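Long-range contact in phosphohistidine phosphatase SixA (Escherichia coli, PDB 1UJC), which removes phosphate from phosphohistidine on the HPt domain of the ArcB sensor in the multistep His-Asp phosphorelay: residues A[45-50]-A[98-103]. Sequence-based numbering, arbitrary orientation.
Sequences IERVLV and EGVASV
R47 and E98 form a salt bridge at the N-terminal start of the two strands: NH1 of R47 meets OE2 of E98 at 2.9 Å, nearly along the C-O axis of the carboxylate, with the two flat groups only 17° apart. The arginine chain, bent at chi2 and chi3, passes over V100, whose CG1 lies 3.8 Å from R47 CG. One residue earlier, E46 reaches across with CG anti to the backbone N (chi1 -173°) and an extended chain; its OE1 accepts the A101 N-H at 3.0 Å, almost straight but from above the carboxylate plane. S102 receives the backbone: its O takes R47 N at 3.1 Å and a weak second bond from E46 N, which also gives its hydrogen to S102 OG at 3.1 Å. Here strands 47-50 and 102-107 start side by side as parallel neighbours in the mixed sheet of the histidine phosphatase fold; the chain between them runs through helix 54-66, strand 74-75 and helix 85-98, which ends in a Schellman motif at G99. The R47-V103 pair continues the register, V103 CA-H touching R47 O, and V103 CG1 packs 3.7 Å from L49 CG. Around this shell, E74 takes R47 NE in a second salt bridge, E44 O binds S102 OG, and L95 of the helix touches R47, V100 and V103. With an alanine in place of R47, E98 and E74 would probably both lose their shared cationic mate, and V100 the arginine chain packed on it.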
ATOM      1  N   ILE A  45       6.962   5.112   9.068  1.00 16.65           N
ATOM      2  CA  ILE A  45       5.661   4.450   9.065  1.00 14.47           C
ATOM      3  C   ILE A  45       5.235   4.055  10.467  1.00 13.75           C
ATOM      4  O   ILE A  45       5.909   3.270  11.129  1.00 14.40           O
ATOM      5  CB  ILE A  45       5.680   3.189   8.178  1.00 12.26           C
ATOM      6  CG1 ILE A  45       6.151   3.551   6.764  1.00 12.20           C
ATOM      7  CG2 ILE A  45       4.299   2.563   8.131  1.00 12.18           C
ATOM      8  CD1 ILE A  45       5.259   4.534   6.045  1.00 11.01           C
ATOM      9  N   GLU A  46       4.105   4.599  10.907  1.00 14.77           N
ATOM     10  CA  GLU A  46       3.580   4.324  12.242  1.00 13.10           C
ATOM     11  C   GLU A  46       2.683   3.094  12.280  1.00 12.31           C
ATOM     12  O   GLU A  46       2.689   2.340  13.255  1.00 10.89           O
ATOM     13  CB  GLU A  46       2.789   5.532  12.762  1.00 13.36           C
ATOM     14  CG  GLU A  46       2.339   5.399  14.222  1.00 12.84           C
ATOM     15  CD  GLU A  46       1.499   6.575  14.702  1.00 11.87           C
ATOM     16  OE1 GLU A  46       1.876   7.733  14.434  1.00  9.34           O
ATOM     17  OE2 GLU A  46       0.464   6.338  15.362  1.00 12.56           O
ATOM     18  N   ARG A  47       1.905   2.896  11.221  1.00 11.87           N
ATOM     19  CA  ARG A  47       0.995   1.759  11.153  1.00 11.94           C
ATOM     20  C   ARG A  47       1.030   1.091   9.783  1.00 12.31           C
ATOM     21  O   ARG A  47       1.304   1.740   8.769  1.00 11.20           O
ATOM     22  CB  ARG A  47      -0.432   2.221  11.465  1.00 12.73           C
ATOM     23  CG  ARG A  47      -0.627   2.704  12.898  1.00 12.84           C
ATOM     24  CD  ARG A  47      -0.678   1.527  13.865  1.00 11.56           C
ATOM     25  NE  ARG A  47      -1.983   0.873  13.857  1.00 12.57           N
ATOM     26  CZ  ARG A  47      -3.080   1.382  14.415  1.00 12.18           C
ATOM     27  NH1 ARG A  47      -3.030   2.559  15.029  1.00 10.69           N
ATOM     28  NH2 ARG A  47      -4.226   0.710  14.367  1.00 12.35           N
ATOM     29  N   VAL A  48       0.739  -0.205   9.760  1.00 10.99           N
ATOM     30  CA  VAL A  48       0.737  -0.963   8.520  1.00 10.77           C
ATOM     31  C   VAL A  48      -0.529  -1.801   8.358  1.00 10.95           C
ATOM     32  O   VAL A  48      -0.914  -2.547   9.259  1.00 11.16           O
ATOM     33  CB  VAL A  48       1.963  -1.889   8.451  1.00 12.32           C
ATOM     34  CG1 VAL A  48       1.922  -2.721   7.182  1.00 13.42           C
ATOM     35  CG2 VAL A  48       3.229  -1.058   8.512  1.00 13.19           C
ATOM     36  N   LEU A  49      -1.167  -1.662   7.199  1.00  9.64           N
ATOM     37  CA  LEU A  49      -2.383  -2.397   6.873  1.00 10.40           C
ATOM     38  C   LEU A  49      -2.049  -3.215   5.632  1.00 11.71           C
ATOM     39  O   LEU A  49      -1.553  -2.672   4.645  1.00 14.02           O
ATOM     40  CB  LEU A  49      -3.526  -1.423   6.573  1.00  9.78           C
ATOM     41  CG  LEU A  49      -3.765  -0.328   7.617  1.00 10.82           C
ATOM     42  CD1 LEU A  49      -4.895   0.588   7.160  1.00 11.18           C
ATOM     43  CD2 LEU A  49      -4.104  -0.962   8.958  1.00 12.26           C
ATOM     44  N   VAL A  50      -2.311  -4.514   5.676  1.00 11.89           N
ATOM     45  CA  VAL A  50      -1.983  -5.374   4.545  1.00 12.01           C
ATOM     46  C   VAL A  50      -3.075  -6.375   4.177  1.00 12.18           C
ATOM     47  O   VAL A  50      -3.848  -6.811   5.026  1.00 11.59           O
ATOM     48  CB  VAL A  50      -0.673  -6.154   4.832  1.00 13.70           C
ATOM     49  CG1 VAL A  50      -0.866  -7.066   6.039  1.00 12.16           C
ATOM     50  CG2 VAL A  50      -0.248  -6.953   3.603  1.00 14.73           C
ATOM     51  N   GLU A  98      -7.662   9.060  15.390  1.00 12.42           N
ATOM     52  CA  GLU A  98      -6.997   8.431  16.526  1.00 13.10           C
ATOM     53  C   GLU A  98      -5.680   9.149  16.809  1.00 12.98           C
ATOM     54  O   GLU A  98      -5.164   9.108  17.922  1.00 12.80           O
ATOM     55  CB  GLU A  98      -6.738   6.944  16.221  1.00 12.96           C
ATOM     56  CG  GLU A  98      -5.935   6.189  17.281  1.00 13.16           C
ATOM     57  CD  GLU A  98      -5.804   4.701  16.976  1.00 13.05           C
ATOM     58  OE1 GLU A  98      -6.818   3.980  17.051  1.00 12.59           O
ATOM     59  OE2 GLU A  98      -4.685   4.248  16.655  1.00 14.79           O
ATOM     60  N   GLY A  99      -5.145   9.812  15.791  1.00 13.55           N
ATOM     61  CA  GLY A  99      -3.893  10.524  15.958  1.00 13.66           C
ATOM     62  C   GLY A  99      -2.762   9.933  15.134  1.00 14.12           C
ATOM     63  O   GLY A  99      -1.693  10.522  15.042  1.00 13.67           O
ATOM     64  N   VAL A 100      -2.990   8.775  14.524  1.00 12.73           N
ATOM     65  CA  VAL A 100      -1.959   8.136  13.707  1.00 12.77           C
ATOM     66  C   VAL A 100      -1.365   9.120  12.692  1.00 13.61           C
ATOM     67  O   VAL A 100      -2.093   9.772  11.940  1.00 13.09           O
ATOM     68  CB  VAL A 100      -2.532   6.913  12.967  1.00 14.09           C
ATOM     69  CG1 VAL A 100      -1.492   6.330  12.027  1.00 12.67           C
ATOM     70  CG2 VAL A 100      -2.976   5.871  13.977  1.00 13.87           C
ATOM     71  N   ALA A 101      -0.037   9.214  12.668  1.00 13.73           N
ATOM     72  CA  ALA A 101       0.652  10.139  11.771  1.00 12.67           C
ATOM     73  C   ALA A 101       0.900   9.614  10.359  1.00 11.50           C
ATOM     74  O   ALA A 101       0.940  10.394   9.409  1.00  9.65           O
ATOM     75  CB  ALA A 101       1.980  10.582  12.397  1.00 14.20           C
ATOM     76  N   SER A 102       1.066   8.303  10.216  1.00 12.29           N
ATOM     77  CA  SER A 102       1.326   7.726   8.904  1.00 11.68           C
ATOM     78  C   SER A 102       0.988   6.247   8.837  1.00 12.18           C
ATOM     79  O   SER A 102       1.162   5.510   9.813  1.00 12.64           O
ATOM     80  CB  SER A 102       2.794   7.926   8.537  1.00 13.54           C
ATOM     81  OG  SER A 102       3.629   7.353   9.525  1.00 12.49           O
ATOM     82  N   VAL A 103       0.520   5.816   7.671  1.00 10.90           N
ATOM     83  CA  VAL A 103       0.138   4.428   7.456  1.00 11.88           C
ATOM     84  C   VAL A 103       0.569   3.951   6.078  1.00 11.34           C
ATOM     85  O   VAL A 103       0.451   4.684   5.097  1.00 13.04           O
ATOM     86  CB  VAL A 103      -1.400   4.243   7.553  1.00 12.28           C
ATOM     87  CG1 VAL A 103      -1.763   2.777   7.371  1.00 13.37           C
ATOM     88  CG2 VAL A 103      -1.915   4.763   8.884  1.00 14.39           C
TER